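Local coordinates for penicillin binding protein 2X (Streptococcus thermophilus, PDB 5U47) that probably cross-links neighbouring peptidoglycan strands as a transpeptidase of the division septum and binds penicillin, at residues 214-219 against 441-446; 589-594 against 633-638; 626-631 against 640-645. The protein carries 1 engineered substitution. One frame throughout, in Å; residues are numbered along the deposited sequence.

Contact 1 of 3, residues 214-219 against 441-446; sequences DGKNIY and VADTNK
Val441, Lys216 and Ala442 bury the most surface where strand 217-219 runs antiparallel to strand 441-443. Ala442 forms a hydrogen-bonded pair with Asn217: Asn217 N donates to Ala442 O at 2.8 Å, and Ala442 N returns a straighter bond to Asn217 O. The methyl of Ala442 lies at the edge of the Tyr219 ring, CB to CE1 4.1 Å. Val441, paired with Ile218, brings both its methyls against Ile218 CD1, the closer being CG2 at 3.8 Å; the two side chains run alongside each other in the same direction, and Ile218 also packs on Leu183 of helix 181-184. Lys216 sets CG beside its own backbone N (chi1 -67°) and then runs out fully extended, which carries CD past Val441 CG1 at 4.0 Å. Its NZ stops 5.1 Å from Asp443 OD2. Beyond the strands one water joins Gly215 O to Asn445 OD1 and accepts a weak bond from Thr444 N, while the side-chain oxygen of Asn217 is taken by Thr34 N. The join between the two strands of this mixed sheet therefore rests on backbone bonds and apolar side chains, with the opposite charges of Lys216 and Asp443 probably adding a modest attraction without direct contact.

Contact 2 of 3, residues 589-594 against 633-638; sequences ETSYQT and KENIKA
Asn635 and Tyr592 meet through a side chain standing in for backbone: Asn635 OD1 accepts from Tyr592 N at 2.9 Å, the donor tilted 24° from the amide plane. With CG opposite its own nitrogen (chi1 -175°), the asparagine reaches across to segment 589-594 and also lays OD1 against Ser591 CB. A water donates to that same OD1 and to Gln593 OE1, while Asn635 ND2 donates one hydrogen to a second water, which in turn donates to Glu589 OE1 and Thr590 O; both ends of the amide are thereby fixed. One residue on, Ile636 N donates to Tyr592 O at 2.8 Å, almost in line with the carbonyl.

These are irregular segments of the PASTA domain: 589-594 precedes helix 602-611, whereas the loop segment 633-638 belongs to the connection between strands 625-628 and 641-646. Ile636 CB sits near the plane of the Tyr592 ring, at its edge, 4.3 Å from CD2, and helix 602-611 covers the tyrosine through Leu609. Farther along the isoleucine, CD1 presses on Thr594 CG2 at 3.4 Å, tighter than a normal carbon contact, the two side chains crossing at about a right angle.

Gln593 turns its CG between backbone N and carbonyl carbon (chi1 54°), then extends alongside Lys633, with NE2 3.7 Å from Lys633 CG. Glu589 is stretched out too, and its carboxylate receives Ala638 N on OE1 at 3.0 Å from above the carboxylate plane. Its other oxygen, OE2, rests 3.5 Å from Ala638 CB and is joined to Ala638 O by a water that donates to both. Arg450 NH1, bonded to Thr590 O and Ile636 O, forms a long, weak ion pair with Glu589 OE1.

Contact 3 of 3, residues 626-631 against 640-645; sequences EKVSVD and EQILIM
Met645 faces both Glu626 and Lys627, the arrangement of a classic beta bulge, and its single carbonyl oxygen accepts from both backbone nitrogens. Glu626 N approaches Met645 O at 2.9 Å, nearly in line with the carbonyl, and Lys627 N reaches it at 3.2 Å, in the carbonyl plane on a lone pair. Met645 N returns a bond to Lys627 O.

The methionine side chain has the largest buried surface here. Its CB lies 3.8 Å from Lys627 O. With CG anti to the main-chain nitrogen (chi1 -168°), the chain continues straight through CG and SD, which make no close approach to segment 626-631, and then bends at chi3 (77°). That bend brings CE against Lys627 CD at 3.8 Å and Glu626 OE2 at 3.5 Å. Both partner chains run beside the methionine in the same sense.

Past the bulge, strand 626-628 gives way to loop. Ser629 N donates to Leu643 O, and Ser629 OG accepts from Leu643 N at 2.9 Å in a nearly straight bond, so a hydroxyl takes the place of a main-chain carbonyl; a water also sits 2.6 Å from this OG. Val630 CG1 meets Ile642 CG2 at 3.9 Å, and the isoleucine also packs on Leu609 of helix 602-611. Strand 625-628 is an edge of the three-stranded PASTA sheet; its partner 641-646 is central, with 615-619 on the other side. Pairing is thus carried one residue past the regular strand by Ser629, its N and its hydroxyl each bonding Leu643, while the bulge loads two donors onto one acceptor.

Overall arrangement
Along the chain, contact 1 closes before the other two open, whereas contacts 2 and 3 interleave, their four segments alternating within the first PASTA domain. Contact 1 belongs to a mixed sheet that joins strand 217-220 to strand 438-443, so it ties together parts of the chain more than 200 residues apart. Centres of contacts 1 and 2 are about 15 Å apart, and they touch where Lys216 packs on Thr590; Arg450, on the next strand of that sheet, hydrogen-bonds to backbone oxygens of contact 2. Contacts 2 and 3, about 13 Å apart between centres, share the Ile636–Val630 packing; contacts 1 and 3, about 26 Å apart, do not touch. The series thus leads from the mixed sheet into the PASTA domain, which docks against it.

Contact 1 of 3, residues 214-219 against 441-446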
loop_
_atom_site.group_PDB
_atom_site.type_symbol
_atom_site.label_atom_id
_atom_site.label_comp_id
_atom_site.label_asym_id
_atom_site.label_seq_id
_atom_site.Cartn_x
_atom_site.Cartn_y
_atom_site.Cartn_z
ATOM N N ASP A 214 -2.614 19.480 -15.792
ATOM C CA ASP A 214 -2.313 18.983 -14.444
ATOM C C ASP A 214 -2.547 17.481 -14.279
ATOM O O ASP A 214 -3.428 16.907 -14.897
ATOM C CB ASP A 214 -3.181 19.690 -13.397
ATOM C CG ASP A 214 -2.875 21.181 -13.256
ATOM O OD1 ASP A 214 -1.914 21.699 -13.860
ATOM O OD2 ASP A 214 -3.610 21.828 -12.491
ATOM N N GLY A 215 -1.756 16.861 -13.412
ATOM C CA GLY A 215 -1.936 15.467 -13.095
ATOM C C GLY A 215 -3.210 15.300 -12.278
ATOM O O GLY A 215 -3.787 16.269 -11.807
ATOM N N LYS A 216 -3.660 14.062 -12.137
ATOM C CA LYS A 216 -4.858 13.781 -11.361
ATOM C C LYS A 216 -4.505 13.716 -9.887
ATOM O O LYS A 216 -3.378 13.398 -9.516
ATOM C CB LYS A 216 -5.495 12.486 -11.847
ATOM C CG LYS A 216 -6.054 12.620 -13.266
ATOM C CD LYS A 216 -6.549 11.312 -13.813
ATOM C CE LYS A 216 -7.118 11.473 -15.221
ATOM N NZ LYS A 216 -7.591 10.156 -15.769
ATOM N N ASN A 217 -5.444 14.096 -9.046
ATOM C CA ASN A 217 -5.216 13.998 -7.607
ATOM C C ASN A 217 -5.618 12.597 -7.114
ATOM O O ASN A 217 -6.555 11.966 -7.647
ATOM C CB ASN A 217 -6.006 15.072 -6.857
ATOM C CG ASN A 217 -5.541 16.480 -7.176
ATOM O OD1 ASN A 217 -4.384 16.727 -7.504
ATOM N ND2 ASN A 217 -6.461 17.410 -7.078
ATOM N N ILE A 218 -4.902 12.109 -6.100
ATOM C CA ILE A 218 -5.176 10.793 -5.534
ATOM C C ILE A 218 -5.536 10.946 -4.086
ATOM O O ILE A 218 -4.744 11.488 -3.323
ATOM C CB ILE A 218 -3.945 9.860 -5.649
ATOM C CG1 ILE A 218 -3.540 9.661 -7.109
ATOM C CG2 ILE A 218 -4.214 8.514 -4.983
ATOM C CD1 ILE A 218 -4.514 8.860 -7.923
ATOM N N TYR A 219 -6.745 10.523 -3.731
ATOM C CA TYR A 219 -7.185 10.474 -2.353
ATOM C C TYR A 219 -6.942 9.053 -1.888
ATOM O O TYR A 219 -7.559 8.124 -2.391
ATOM C CB TYR A 219 -8.674 10.807 -2.215
ATOM C CG TYR A 219 -9.001 12.250 -2.531
ATOM C CD1 TYR A 219 -9.064 12.692 -3.843
ATOM C CD2 TYR A 219 -9.260 13.165 -1.521
ATOM C CE1 TYR A 219 -9.366 14.025 -4.150
ATOM C CE2 TYR A 219 -9.556 14.504 -1.818
ATOM C CZ TYR A 219 -9.612 14.915 -3.131
ATOM O OH TYR A 219 -9.903 16.216 -3.428
ATOM N N VAL A 441 -9.742 8.920 -7.430
ATOM C CA VAL A 441 -8.827 9.517 -8.400
ATOM C C VAL A 441 -9.649 10.661 -8.993
ATOM O O VAL A 441 -10.757 10.433 -9.505
ATOM C CB VAL A 441 -8.445 8.526 -9.509
ATOM C CG1 VAL A 441 -7.521 9.179 -10.535
ATOM C CG2 VAL A 441 -7.823 7.273 -8.911
ATOM N N ALA A 442 -9.127 11.887 -8.910
ATOM C CA ALA A 442 -9.881 13.065 -9.332
ATOM C C ALA A 442 -9.190 13.879 -10.396
ATOM O O ALA A 442 -7.973 14.145 -10.312
ATOM C CB ALA A 442 -10.174 13.953 -8.126
ATOM N N ASP A 443 -9.967 14.258 -11.410
ATOM C CA ASP A 443 -9.485 15.133 -12.453
ATOM C C ASP A 443 -10.125 16.481 -12.126
ATOM O O ASP A 443 -11.307 16.712 -12.432
ATOM C CB ASP A 443 -9.865 14.634 -13.851
ATOM C CG ASP A 443 -9.359 15.569 -14.959
ATOM O OD1 ASP A 443 -9.340 16.798 -14.750
ATOM O OD2 ASP A 443 -8.988 15.085 -16.050
ATOM N N THR A 444 -9.352 17.353 -11.480
ATOM C CA THR A 444 -9.840 18.680 -11.069
ATOM C C THR A 444 -10.005 19.652 -12.214
ATOM O O THR A 444 -10.697 20.646 -12.063
ATOM C CB THR A 444 -8.928 19.341 -10.016
ATOM O OG1 THR A 444 -7.596 19.406 -10.521
ATOM C CG2 THR A 444 -8.949 18.546 -8.740
ATOM N N ASN A 445 -9.352 19.384 -13.340
ATOM C CA ASN A 445 -9.478 20.234 -14.510
ATOM C C ASN A 445 -10.881 20.020 -15.084
ATOM O O ASN A 445 -11.588 20.973 -15.391
ATOM C CB ASN A 445 -8.440 19.867 -15.594
ATOM C CG ASN A 445 -7.014 19.746 -15.053
ATOM O OD1 ASN A 445 -6.374 18.675 -15.173
ATOM N ND2 ASN A 445 -6.518 20.820 -14.421
ATOM N N LYS A 446 -11.291 18.750 -15.189
ATOM C CA LYS A 446 -12.584 18.398 -15.778
ATOM C C LYS A 446 -13.736 18.318 -14.808
ATOM O O LYS A 446 -14.893 18.331 -15.221
ATOM C CB LYS A 446 -12.467 17.069 -16.523
ATOM C CG LYS A 446 -11.473 17.083 -17.672
ATOM C CD LYS A 446 -11.797 18.177 -18.671
ATOM C CE LYS A 446 -10.918 18.104 -19.899
ATOM N NZ LYS A 446 -11.145 19.326 -20.716
HETATM O O HOH W 1 -6.547 16.949 -12.631
#

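Contact 2 of 3, residues 589-594 against 633-638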
loop_
_atom_site.group_PDB
_atom_site.type_symbol
_atom_site.label_atom_id
_atom_site.label_comp_id
_atom_site.label_asym_id
_atom_site.label_seq_id
_atom_site.Cartn_x
_atom_site.Cartn_y
_atom_site.Cartn_z
ATOM N N GLU A 589 -18.559 10.883 -13.552
ATOM C CA GLU A 589 -17.490 9.901 -13.446
ATOM C C GLU A 589 -16.508 9.986 -14.619
ATOM O O GLU A 589 -16.912 10.072 -15.764
ATOM C CB GLU A 589 -18.064 8.476 -13.294
ATOM C CG GLU A 589 -16.991 7.440 -12.953
ATOM C CD GLU A 589 -17.551 6.057 -12.723
ATOM O OE1 GLU A 589 -17.501 5.285 -13.682
ATOM O OE2 GLU A 589 -18.074 5.751 -11.610
ATOM N N THR A 590 -15.212 9.936 -14.319
ATOM C CA THR A 590 -14.162 9.996 -15.352
ATOM C C THR A 590 -14.203 8.707 -16.159
ATOM O O THR A 590 -14.336 7.613 -15.595
ATOM C CB THR A 590 -12.739 10.122 -14.734
ATOM O OG1 THR A 590 -12.717 11.125 -13.711
ATOM C CG2 THR A 590 -11.712 10.472 -15.810
ATOM N N SER A 591 -14.106 8.827 -17.477
ATOM C CA SER A 591 -14.114 7.652 -18.341
ATOM C C SER A 591 -12.743 6.955 -18.300
ATOM O O SER A 591 -11.708 7.601 -18.045
ATOM C CB SER A 591 -14.493 8.048 -19.781
ATOM O OG SER A 591 -13.475 8.843 -20.358
ATOM N N TYR A 592 -12.744 5.638 -18.522
ATOM C CA TYR A 592 -11.501 4.847 -18.574
ATOM C C TYR A 592 -11.677 3.663 -19.521
ATOM O O TYR A 592 -12.748 3.068 -19.568
ATOM C CB TYR A 592 -11.099 4.295 -17.184
ATOM C CG TYR A 592 -9.862 3.411 -17.230
ATOM C CD1 TYR A 592 -8.582 3.969 -17.388
ATOM C CD2 TYR A 592 -9.967 2.020 -17.166
ATOM C CE1 TYR A 592 -7.452 3.170 -17.467
ATOM C CE2 TYR A 592 -8.837 1.208 -17.236
ATOM C CZ TYR A 592 -7.584 1.781 -17.370
ATOM O OH TYR A 592 -6.462 0.968 -17.438
ATOM N N GLN A 593 -10.633 3.352 -20.281
ATOM C CA GLN A 593 -10.633 2.181 -21.160
ATOM C C GLN A 593 -9.259 1.498 -21.076
ATOM O O GLN A 593 -8.246 2.144 -20.806
ATOM C CB GLN A 593 -11.066 2.554 -22.589
ATOM C CG GLN A 593 -10.306 3.675 -23.241
ATOM C CD GLN A 593 -10.929 4.105 -24.571
ATOM O OE1 GLN A 593 -12.099 4.502 -24.641
ATOM N NE2 GLN A 593 -10.147 4.046 -25.617
ATOM N N THR A 594 -9.227 0.189 -21.253
ATOM C CA THR A 594 -7.975 -0.543 -21.095
ATOM C C THR A 594 -6.955 -0.265 -22.156
ATOM O O THR A 594 -5.761 -0.289 -21.871
ATOM C CB THR A 594 -8.161 -2.075 -21.134
ATOM O OG1 THR A 594 -8.641 -2.481 -22.418
ATOM C CG2 THR A 594 -9.128 -2.553 -20.076
ATOM N N LYS A 633 -11.548 -0.347 -26.371
ATOM C CA LYS A 633 -12.095 1.010 -26.318
ATOM C C LYS A 633 -13.440 1.068 -25.609
ATOM O O LYS A 633 -14.195 2.025 -25.767
ATOM C CB LYS A 633 -12.222 1.600 -27.731
ATOM C CG LYS A 633 -10.887 1.788 -28.424
ATOM C CD LYS A 633 -11.059 2.449 -29.784
ATOM C CE LYS A 633 -9.703 2.804 -30.363
ATOM N NZ LYS A 633 -9.829 3.446 -31.696
ATOM N N GLU A 634 -13.727 0.039 -24.830
ATOM C CA GLU A 634 -14.947 -0.030 -24.087
ATOM C C GLU A 634 -14.735 0.716 -22.768
ATOM O O GLU A 634 -13.720 0.529 -22.100
ATOM C CB GLU A 634 -15.282 -1.494 -23.823
ATOM C CG GLU A 634 -16.623 -1.704 -23.162
ATOM C CD GLU A 634 -17.056 -3.160 -23.147
ATOM O OE1 GLU A 634 -16.514 -3.972 -23.936
ATOM O OE2 GLU A 634 -17.953 -3.483 -22.336
ATOM N N ASN A 635 -15.678 1.579 -22.406
ATOM C CA ASN A 635 -15.551 2.322 -21.161
ATOM C C ASN A 635 -15.782 1.384 -20.002
ATOM O O ASN A 635 -16.708 0.572 -20.047
ATOM C CB ASN A 635 -16.539 3.474 -21.067
ATOM C CG ASN A 635 -16.294 4.306 -19.825
ATOM O OD1 ASN A 635 -15.273 4.978 -19.729
ATOM N ND2 ASN A 635 -17.212 4.241 -18.861
ATOM N N ILE A 636 -14.914 1.468 -18.989
ATOM C CA ILE A 636 -15.012 0.648 -17.798
ATOM C C ILE A 636 -15.297 1.590 -16.618
ATOM O O ILE A 636 -14.492 2.478 -16.310
ATOM C CB ILE A 636 -13.718 -0.130 -17.534
ATOM C CG1 ILE A 636 -13.326 -0.955 -18.744
ATOM C CG2 ILE A 636 -13.888 -1.081 -16.357
ATOM C CD1 ILE A 636 -12.000 -1.653 -18.545
ATOM N N LYS A 637 -16.452 1.407 -15.982
ATOM C CA LYS A 637 -16.845 2.249 -14.861
ATOM C C LYS A 637 -15.988 1.942 -13.651
ATOM O O LYS A 637 -15.370 0.885 -13.571
ATOM C CB LYS A 637 -18.319 2.021 -14.515
ATOM C CG LYS A 637 -19.267 2.427 -15.644
ATOM C CD LYS A 637 -20.725 2.179 -15.321
ATOM C CE LYS A 637 -21.579 2.683 -16.476
ATOM N NZ LYS A 637 -23.042 2.488 -16.254
ATOM N N ALA A 638 -15.953 2.874 -12.713
ATOM C CA ALA A 638 -15.259 2.627 -11.467
ATOM C C ALA A 638 -15.897 1.390 -10.814
ATOM O O ALA A 638 -17.123 1.242 -10.792
ATOM C CB ALA A 638 -15.359 3.829 -10.542
HETATM O O HOH W 2 -19.067 3.224 -11.046
HETATM O O HOH W 3 -16.835 5.756 -16.168
HETATM O O HOH W 4 -13.747 5.297 -21.922
HETATM O O HOH W 5 -11.591 -1.048 -21.923
#

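Contact 3 of 3, residues 626-631 against 640-645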
loop_
_atom_site.group_PDB
_atom_site.type_symbol
_atom_site.label_atom_id
_atom_site.label_comp_id
_atom_site.label_asym_id
_atom_site.label_seq_id
_atom_site.Cartn_x
_atom_site.Cartn_y
_atom_site.Cartn_z
ATOM N N GLU A 626 -4.778 -13.647 -23.011
ATOM C CA GLU A 626 -5.352 -14.240 -24.213
ATOM C C GLU A 626 -6.711 -13.615 -24.558
ATOM O O GLU A 626 -6.990 -13.355 -25.727
ATOM C CB GLU A 626 -5.479 -15.747 -24.043
ATOM C CG GLU A 626 -6.020 -16.461 -25.260
ATOM C CD GLU A 626 -6.030 -17.965 -25.084
ATOM O OE1 GLU A 626 -5.036 -18.521 -24.562
ATOM O OE2 GLU A 626 -7.035 -18.593 -25.474
ATOM N N LYS A 627 -7.562 -13.406 -23.555
ATOM C CA LYS A 627 -8.867 -12.771 -23.777
ATOM C C LYS A 627 -9.238 -11.881 -22.618
ATOM O O LYS A 627 -8.775 -12.097 -21.476
ATOM C CB LYS A 627 -9.975 -13.806 -23.951
ATOM C CG LYS A 627 -9.889 -14.603 -25.227
ATOM C CD LYS A 627 -11.013 -15.614 -25.327
ATOM C CE LYS A 627 -10.795 -16.512 -26.534
ATOM N NZ LYS A 627 -11.819 -17.581 -26.603
ATOM N N VAL A 628 -10.081 -10.892 -22.909
ATOM C CA VAL A 628 -10.578 -9.960 -21.890
ATOM C C VAL A 628 -12.079 -9.801 -22.110
ATOM O O VAL A 628 -12.533 -9.766 -23.270
ATOM C CB VAL A 628 -9.862 -8.596 -21.970
ATOM C CG1 VAL A 628 -10.246 -7.711 -20.793
ATOM C CG2 VAL A 628 -8.345 -8.790 -21.994
ATOM N N SER A 629 -12.843 -9.677 -21.018
ATOM C CA SER A 629 -14.320 -9.601 -21.104
ATOM C C SER A 629 -14.883 -8.262 -21.608
ATOM O O SER A 629 -16.092 -8.142 -21.802
ATOM C CB SER A 629 -14.958 -9.934 -19.759
ATOM O OG SER A 629 -14.671 -8.947 -18.788
ATOM N N VAL A 630 -14.013 -7.271 -21.773
ATOM C CA VAL A 630 -14.361 -5.966 -22.313
ATOM C C VAL A 630 -13.337 -5.640 -23.404
ATOM O O VAL A 630 -12.178 -6.095 -23.354
ATOM C CB VAL A 630 -14.375 -4.851 -21.237
ATOM C CG1 VAL A 630 -15.468 -5.118 -20.201
ATOM C CG2 VAL A 630 -13.014 -4.698 -20.562
ATOM N N ASP A 631 -13.767 -4.839 -24.367
ATOM C CA ASP A 631 -12.931 -4.464 -25.503
ATOM C C ASP A 631 -11.975 -3.304 -25.179
ATOM O O ASP A 631 -12.161 -2.580 -24.206
ATOM C CB ASP A 631 -13.830 -4.096 -26.690
ATOM C CG ASP A 631 -14.725 -5.254 -27.143
ATOM O OD1 ASP A 631 -14.333 -6.435 -26.968
ATOM O OD2 ASP A 631 -15.809 -4.970 -27.701
ATOM N N GLU A 640 -16.018 -1.603 -11.814
ATOM C CA GLU A 640 -16.547 -2.610 -12.689
ATOM C C GLU A 640 -15.622 -3.856 -12.657
ATOM O O GLU A 640 -14.410 -3.750 -12.669
ATOM C CB GLU A 640 -16.708 -2.059 -14.105
ATOM C CG GLU A 640 -17.225 -3.073 -15.108
ATOM C CD GLU A 640 -17.592 -2.449 -16.444
ATOM O OE1 GLU A 640 -17.750 -1.207 -16.512
ATOM O OE2 GLU A 640 -17.732 -3.208 -17.414
ATOM N N GLN A 641 -16.247 -5.023 -12.588
ATOM C CA GLN A 641 -15.545 -6.284 -12.529
ATOM C C GLN A 641 -15.368 -6.821 -13.941
ATOM O O GLN A 641 -16.337 -6.950 -14.678
ATOM C CB GLN A 641 -16.368 -7.263 -11.712
ATOM C CG GLN A 641 -15.708 -8.599 -11.418
ATOM C CD GLN A 641 -16.711 -9.545 -10.787
ATOM O OE1 GLN A 641 -17.535 -10.140 -11.486
ATOM N NE2 GLN A 641 -16.675 -9.654 -9.454
ATOM N N ILE A 642 -14.138 -7.155 -14.308
ATOM C CA ILE A 642 -13.860 -7.689 -15.632
ATOM C C ILE A 642 -13.019 -8.953 -15.521
ATOM O O ILE A 642 -12.349 -9.176 -14.499
ATOM C CB ILE A 642 -13.148 -6.655 -16.540
ATOM C CG1 ILE A 642 -11.716 -6.386 -16.068
ATOM C CG2 ILE A 642 -13.982 -5.372 -16.638
ATOM C CD1 ILE A 642 -10.871 -5.676 -17.100
ATOM N N LEU A 643 -13.058 -9.773 -16.569
ATOM C CA LEU A 643 -12.273 -11.005 -16.615
ATOM C C LEU A 643 -11.081 -10.850 -17.547
ATOM O O LEU A 643 -11.221 -10.309 -18.640
ATOM C CB LEU A 643 -13.095 -12.158 -17.138
ATOM C CG LEU A 643 -14.369 -12.560 -16.419
ATOM C CD1 LEU A 643 -14.996 -13.721 -17.182
ATOM C CD2 LEU A 643 -14.081 -12.929 -14.969
ATOM N N ILE A 644 -9.927 -11.330 -17.103
ATOM C CA ILE A 644 -8.698 -11.368 -17.895
ATOM C C ILE A 644 -8.341 -12.848 -17.938
ATOM O O ILE A 644 -7.948 -13.428 -16.915
ATOM C CB ILE A 644 -7.554 -10.562 -17.250
ATOM C CG1 ILE A 644 -7.899 -9.075 -17.182
ATOM C CG2 ILE A 644 -6.249 -10.730 -18.027
ATOM C CD1 ILE A 644 -6.901 -8.272 -16.360
ATOM N N MET A 645 -8.515 -13.479 -19.097
ATOM C CA MET A 645 -8.168 -14.899 -19.226
ATOM C C MET A 645 -6.744 -15.016 -19.724
ATOM O O MET A 645 -6.428 -14.522 -20.795
ATOM C CB MET A 645 -9.095 -15.635 -20.178
ATOM C CG MET A 645 -8.950 -17.162 -20.118
ATOM S SD MET A 645 -10.023 -17.969 -21.318
ATOM C CE MET A 645 -9.110 -17.686 -22.829
HETATM O O HOH W 6 -16.889 -7.934 -17.874
#